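Local coordinates for protein caspase-3 (Porites astreoides, PDB 6WI4) that probably cleaves target proteins after aspartate as a cysteine protease of the caspase family, acting in apoptosis of a reef-building coral, at residues I17-F22 with I87-E92; K123-Q128 with A145-A150. All coordinates share one frame; numbering follows the deposited sequence.

Both contacts join parallel strands of one central sheet, and both are buried; they differ in where along the strands they lie. Interaction 2 (123-128 with 145-150), nearer the centre of the chain, has five backbone hydrogen bonds, with an aromatic cluster, F125, F147 and Y149, on one face. Interaction 1 (17-22 with 87-92) lies at the C-terminal ends of its strands, where the last two bonds of a longer ladder fall, and polar loops and a bound peptide take over. Their centres are about 17 Å apart, yet strands 83-88 and 123-128 are direct neighbours: T89 N lies 3.0 Å from Q128 O, a probable hydrogen bond that brings the two contacts together.

Interaction 1: I17-F22 with I87-E92; sequences INNKDF and ILTHGE
I17 and I87 sit side by side on parallel strands, and the contact is tightest where these strands end. I17 O accepts a hydrogen bond from L88 N at 2.9 Å, and N19 N donates to L88 O at 2.9 Å. On one face of the sheet the branch methyl of I17, CG2, meets the end of I87, CD1, at 3.9 Å. On the other, N18 OD1 rests 3.5 Å from L88 CD1; this oxygen is hydrogen-bonded to T36, while N18 ND2 reaches N58 and D37.

Past N19 and T89 the backbones part, and side chains alone span the gap. With CG beside its backbone N (chi1 -66°), F22 sets its ring between T89 OG1 at the edge and H90 CD2 over one face. T89 OG1 stands in the ring plane, 3.4 Å from F22 CZ, and its hydrogen bond goes to Y97 O. H90 CD2 lies toward the rim, 3.5 Å from F22 CE1, the two ring planes inclined at 50°. H90 NE2 is held by Y31 O. The looser side runs out through K20, partly exposed, to D21, which is exposed.

These are the C-terminal ends of inner strands of the caspase sheet, where loops form the substrate site: H90 packs on the backbone of the bound peptide and G91 hydrogen-bonds to it. Helix 36-49 covers N18 and L88, strand 95-98 backs I87, T89 and the F22-H90 pair, and strand 123-128 flanks I87 and L88.

Interaction 2: K123-Q128 with A145-A150; sequences KMFFFQ and ADFVYA
K123 turns at its third and fourth side-chain torsions (chi3 -89°, chi4 -75°), and these bends lay its chain across F147. CE of K123 thus comes over one face of the F147 ring, 3.7 Å from its centroid, as a CH-pi contact; the ammonium lies farther out and gives at most a weak cation-pi attraction. F125 approaches the same ring from its edge, its CE1 in the plane and 3.6 Å from F147 CD2. Next along this face, CB of F125 meets Y149 CD2 at 3.9 Å, completing an aromatic cluster of F125, F147 and Y149. On the opposite face the contacts are apolar: M124 CG touches V148 CG1 at 3.5 Å, and F126 CD2 packs on A150 CB.

Between the faces run five hydrogen bonds of a parallel ladder: the first is K123 N to D146 O and the last F127 N to A150 O; that from A150 N to F125 O is the shortest, 2.7 Å.

At the ladder's start K123 NZ donates to the carbonyls of L118 and K121 and to a water that bridges to A145 O and D146 OD2. D146 OD1 is engaged by R223 and Y4. The buried ammonium is therefore satisfied by oxygens, with D146 near enough, through water, probably to help stabilise its charge, while apolar and aromatic side chains line both faces of the sheet here.

Interaction 1: I17-F22 with I87-E92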
loop_
_atom_site.group_PDB
_atom_site.type_symbol
_atom_site.label_atom_id
_atom_site.label_comp_id
_atom_site.label_asym_id
_atom_site.label_seq_id
_atom_site.Cartn_x
_atom_site.Cartn_y
_atom_site.Cartn_z
ATOM N N ILE A 17 7.861 3.136 -1.903
ATOM C CA ILE A 17 8.437 4.340 -1.321
ATOM C C ILE A 17 8.451 4.151 0.187
ATOM O O ILE A 17 7.403 3.956 0.808
ATOM C CB ILE A 17 7.666 5.597 -1.743
ATOM C CG1 ILE A 17 7.818 5.797 -3.260
ATOM C CG2 ILE A 17 8.199 6.809 -0.986
ATOM C CD1 ILE A 17 6.879 6.832 -3.848
ATOM N N ASN A 18 9.644 4.179 0.771
ATOM C CA ASN A 18 9.869 3.828 2.168
ATOM C C ASN A 18 10.393 5.061 2.897
ATOM O O ASN A 18 11.581 5.385 2.790
ATOM C CB ASN A 18 10.865 2.676 2.244
ATOM C CG ASN A 18 11.192 2.283 3.657
ATOM O OD1 ASN A 18 10.304 1.940 4.433
ATOM N ND2 ASN A 18 12.481 2.334 4.008
ATOM N N ASN A 19 9.531 5.750 3.646
ATOM C CA ASN A 19 9.933 6.969 4.343
ATOM C C ASN A 19 10.143 6.668 5.825
ATOM O O ASN A 19 9.192 6.379 6.563
ATOM C CB ASN A 19 8.910 8.079 4.105
ATOM C CG ASN A 19 9.099 8.745 2.754
ATOM O OD1 ASN A 19 10.051 8.439 2.026
ATOM N ND2 ASN A 19 8.193 9.656 2.402
ATOM N N LYS A 20 11.400 6.734 6.263
ATOM C CA LYS A 20 11.764 6.434 7.640
ATOM C C LYS A 20 12.085 7.672 8.455
ATOM O O LYS A 20 11.622 7.791 9.588
ATOM C CB LYS A 20 12.971 5.487 7.680
ATOM C CG LYS A 20 13.338 5.042 9.088
ATOM C CD LYS A 20 14.527 4.083 9.078
ATOM N N ASP A 21 12.828 8.615 7.879
ATOM C CA ASP A 21 13.317 9.794 8.585
ATOM C C ASP A 21 12.719 11.046 7.967
ATOM O O ASP A 21 12.736 11.205 6.742
ATOM C CB ASP A 21 14.843 9.876 8.521
ATOM C CG ASP A 21 15.512 8.614 9.001
ATOM O OD1 ASP A 21 15.494 8.372 10.224
ATOM O OD2 ASP A 21 16.042 7.854 8.159
ATOM N N PHE A 22 12.218 11.941 8.810
ATOM C CA PHE A 22 11.469 13.097 8.354
ATOM C C PHE A 22 12.198 14.379 8.734
ATOM O O PHE A 22 12.879 14.444 9.760
ATOM C CB PHE A 22 10.047 13.051 8.929
ATOM C CG PHE A 22 9.250 11.900 8.392
ATOM C CD1 PHE A 22 9.442 10.622 8.897
ATOM C CD2 PHE A 22 8.374 12.086 7.338
ATOM C CE1 PHE A 22 8.761 9.547 8.370
ATOM C CE2 PHE A 22 7.674 11.026 6.811
ATOM C CZ PHE A 22 7.869 9.753 7.322
ATOM N N ILE A 87 3.374 2.773 -0.482
ATOM C CA ILE A 87 4.106 3.781 0.269
ATOM C C ILE A 87 3.971 3.497 1.755
ATOM O O ILE A 87 2.901 3.120 2.242
ATOM C CB ILE A 87 3.653 5.213 -0.092
ATOM C CG1 ILE A 87 4.568 6.239 0.589
ATOM C CG2 ILE A 87 2.183 5.421 0.231
ATOM C CD1 ILE A 87 4.504 7.635 -0.052
ATOM N N LEU A 88 5.086 3.653 2.461
ATOM C CA LEU A 88 5.214 3.409 3.890
ATOM C C LEU A 88 5.674 4.722 4.504
ATOM O O LEU A 88 6.811 5.146 4.270
ATOM C CB LEU A 88 6.225 2.286 4.150
ATOM C CG LEU A 88 6.207 1.098 3.184
ATOM C CD1 LEU A 88 7.450 0.236 3.423
ATOM C CD2 LEU A 88 4.938 0.273 3.383
ATOM N N THR A 89 4.802 5.388 5.256
ATOM C CA THR A 89 5.114 6.754 5.681
ATOM C C THR A 89 4.139 7.170 6.779
ATOM O O THR A 89 3.271 6.397 7.193
ATOM C CB THR A 89 5.081 7.715 4.483
ATOM O OG1 THR A 89 5.601 8.998 4.869
ATOM C CG2 THR A 89 3.668 7.883 3.898
ATOM N N HIS A 90 4.292 8.407 7.255
ATOM C CA HIS A 90 3.289 8.998 8.127
ATOM C C HIS A 90 2.097 9.481 7.304
ATOM O O HIS A 90 2.191 9.701 6.093
ATOM C CB HIS A 90 3.883 10.173 8.915
ATOM C CG HIS A 90 4.676 9.750 10.110
ATOM N ND1 HIS A 90 4.129 8.999 11.123
ATOM C CD2 HIS A 90 5.961 9.982 10.468
ATOM C CE1 HIS A 90 5.041 8.768 12.049
ATOM N NE2 HIS A 90 6.162 9.364 11.680
ATOM N N GLY A 91 0.967 9.663 7.978
ATOM C CA GLY A 91 -0.187 10.218 7.295
ATOM C C GLY A 91 -1.195 10.800 8.253
ATOM O O GLY A 91 -1.079 10.689 9.474
ATOM N N GLU A 92 -2.197 11.442 7.654
ATOM C CA GLU A 92 -3.407 11.878 8.337
ATOM C C GLU A 92 -4.565 11.576 7.401
ATOM O O GLU A 92 -4.372 11.017 6.317
ATOM C CB GLU A 92 -3.339 13.365 8.716
ATOM C CG GLU A 92 -3.186 13.619 10.205
ATOM C CD GLU A 92 -4.513 13.577 10.974
ATOM O OE1 GLU A 92 -5.608 13.514 10.348
ATOM O OE2 GLU A 92 -4.457 13.622 12.221
#

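Interaction 2: K123-Q128 with A145-A150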
loop_
_atom_site.group_PDB
_atom_site.type_symbol
_atom_site.label_atom_id
_atom_site.label_comp_id
_atom_site.label_asym_id
_atom_site.label_seq_id
_atom_site.Cartn_x
_atom_site.Cartn_y
_atom_site.Cartn_z
ATOM N N LYS A 123 -4.753 -1.450 -11.169
ATOM C CA LYS A 123 -3.850 -0.458 -10.595
ATOM C C LYS A 123 -4.001 -0.562 -9.091
ATOM O O LYS A 123 -5.018 -0.129 -8.539
ATOM C CB LYS A 123 -4.189 0.942 -11.101
ATOM C CG LYS A 123 -4.072 1.056 -12.633
ATOM C CD LYS A 123 -4.792 2.273 -13.185
ATOM C CE LYS A 123 -6.264 1.994 -13.528
ATOM N NZ LYS A 123 -6.430 1.211 -14.792
ATOM N N MET A 124 -3.008 -1.154 -8.443
ATOM C CA MET A 124 -3.076 -1.491 -7.025
ATOM C C MET A 124 -2.261 -0.495 -6.219
ATOM O O MET A 124 -1.086 -0.272 -6.515
ATOM C CB MET A 124 -2.547 -2.900 -6.783
ATOM C CG MET A 124 -3.350 -3.989 -7.465
ATOM S SD MET A 124 -2.442 -5.543 -7.511
ATOM C CE MET A 124 -1.718 -5.428 -9.150
ATOM N N PHE A 125 -2.868 0.066 -5.179
ATOM C CA PHE A 125 -2.184 0.972 -4.267
ATOM C C PHE A 125 -2.233 0.394 -2.861
ATOM O O PHE A 125 -3.303 -0.014 -2.397
ATOM C CB PHE A 125 -2.832 2.356 -4.308
ATOM C CG PHE A 125 -2.558 3.092 -5.570
ATOM C CD1 PHE A 125 -3.187 2.733 -6.747
ATOM C CD2 PHE A 125 -1.636 4.122 -5.595
ATOM C CE1 PHE A 125 -2.914 3.403 -7.929
ATOM C CE2 PHE A 125 -1.360 4.786 -6.767
ATOM C CZ PHE A 125 -2.005 4.427 -7.935
ATOM N N PHE A 126 -1.079 0.333 -2.196
ATOM C CA PHE A 126 -0.977 -0.158 -0.828
ATOM C C PHE A 126 -0.434 0.950 0.059
ATOM O O PHE A 126 0.593 1.555 -0.264
ATOM C CB PHE A 126 -0.055 -1.377 -0.729
ATOM C CG PHE A 126 -0.467 -2.532 -1.590
ATOM C CD1 PHE A 126 -0.057 -2.615 -2.912
ATOM C CD2 PHE A 126 -1.237 -3.560 -1.059
ATOM C CE1 PHE A 126 -0.427 -3.690 -3.705
ATOM C CE2 PHE A 126 -1.616 -4.637 -1.854
ATOM C CZ PHE A 126 -1.203 -4.701 -3.175
ATOM N N PHE A 127 -1.092 1.193 1.189
ATOM C CA PHE A 127 -0.707 2.277 2.087
ATOM C C PHE A 127 -0.471 1.737 3.483
ATOM O O PHE A 127 -1.379 1.143 4.076
ATOM C CB PHE A 127 -1.792 3.353 2.161
ATOM C CG PHE A 127 -2.125 3.982 0.857
ATOM C CD1 PHE A 127 -1.358 5.017 0.362
ATOM C CD2 PHE A 127 -3.207 3.550 0.118
ATOM C CE1 PHE A 127 -1.662 5.601 -0.862
ATOM C CE2 PHE A 127 -3.529 4.146 -1.102
ATOM C CZ PHE A 127 -2.754 5.172 -1.587
ATOM N N GLN A 128 0.719 1.984 4.035
ATOM C CA GLN A 128 0.964 1.844 5.464
ATOM C C GLN A 128 1.265 3.251 5.974
ATOM O O GLN A 128 2.351 3.785 5.734
ATOM C CB GLN A 128 2.106 0.878 5.761
ATOM C CG GLN A 128 2.568 0.900 7.223
ATOM C CD GLN A 128 1.443 0.624 8.209
ATOM O OE1 GLN A 128 0.628 -0.282 8.010
ATOM N NE2 GLN A 128 1.401 1.400 9.289
ATOM N N ALA A 145 -11.965 3.208 -13.234
ATOM C CA ALA A 145 -12.131 1.781 -13.002
ATOM C C ALA A 145 -10.786 1.071 -12.819
ATOM O O ALA A 145 -9.725 1.545 -13.242
ATOM C CB ALA A 145 -12.898 1.125 -14.155
ATOM N N ASP A 146 -10.854 -0.093 -12.166
ATOM C CA ASP A 146 -9.759 -1.055 -12.049
ATOM C C ASP A 146 -8.671 -0.599 -11.084
ATOM O O ASP A 146 -7.585 -1.185 -11.057
ATOM C CB ASP A 146 -9.151 -1.400 -13.419
ATOM C CG ASP A 146 -10.203 -1.796 -14.435
ATOM O OD1 ASP A 146 -11.051 -2.656 -14.108
ATOM O OD2 ASP A 146 -10.190 -1.239 -15.548
ATOM N N PHE A 147 -8.952 0.399 -10.257
ATOM C CA PHE A 147 -8.130 0.718 -9.098
ATOM C C PHE A 147 -8.575 -0.104 -7.895
ATOM O O PHE A 147 -9.763 -0.381 -7.713
ATOM C CB PHE A 147 -8.239 2.195 -8.717
ATOM C CG PHE A 147 -7.531 3.145 -9.643
ATOM C CD1 PHE A 147 -8.166 3.639 -10.767
ATOM C CD2 PHE A 147 -6.245 3.569 -9.356
ATOM C CE1 PHE A 147 -7.535 4.528 -11.599
ATOM C CE2 PHE A 147 -5.602 4.458 -10.181
ATOM C CZ PHE A 147 -6.242 4.939 -11.307
ATOM N N VAL A 148 -7.612 -0.459 -7.050
ATOM C CA VAL A 148 -7.910 -0.997 -5.728
ATOM C C VAL A 148 -6.925 -0.373 -4.752
ATOM O O VAL A 148 -5.726 -0.288 -5.040
ATOM C CB VAL A 148 -7.874 -2.542 -5.694
ATOM C CG1 VAL A 148 -6.531 -3.109 -6.166
ATOM C CG2 VAL A 148 -8.232 -3.039 -4.312
ATOM N N TYR A 149 -7.437 0.128 -3.629
ATOM C CA TYR A 149 -6.636 0.867 -2.660
ATOM C C TYR A 149 -6.696 0.097 -1.353
ATOM O O TYR A 149 -7.756 0.023 -0.718
ATOM C CB TYR A 149 -7.143 2.300 -2.485
ATOM C CG TYR A 149 -7.391 3.064 -3.775
ATOM C CD1 TYR A 149 -8.630 3.025 -4.392
ATOM C CD2 TYR A 149 -6.392 3.835 -4.363
ATOM C CE1 TYR A 149 -8.881 3.738 -5.563
ATOM C CE2 TYR A 149 -6.636 4.535 -5.541
ATOM C CZ TYR A 149 -7.880 4.490 -6.126
ATOM O OH TYR A 149 -8.146 5.194 -7.288
ATOM N N ALA A 150 -5.572 -0.506 -0.973
ATOM C CA ALA A 150 -5.493 -1.334 0.222
ATOM C C ALA A 150 -4.884 -0.495 1.338
ATOM O O ALA A 150 -3.680 -0.222 1.334
ATOM C CB ALA A 150 -4.672 -2.591 -0.050
HETATM O O HOH W 1 -9.040 1.024 -16.245
#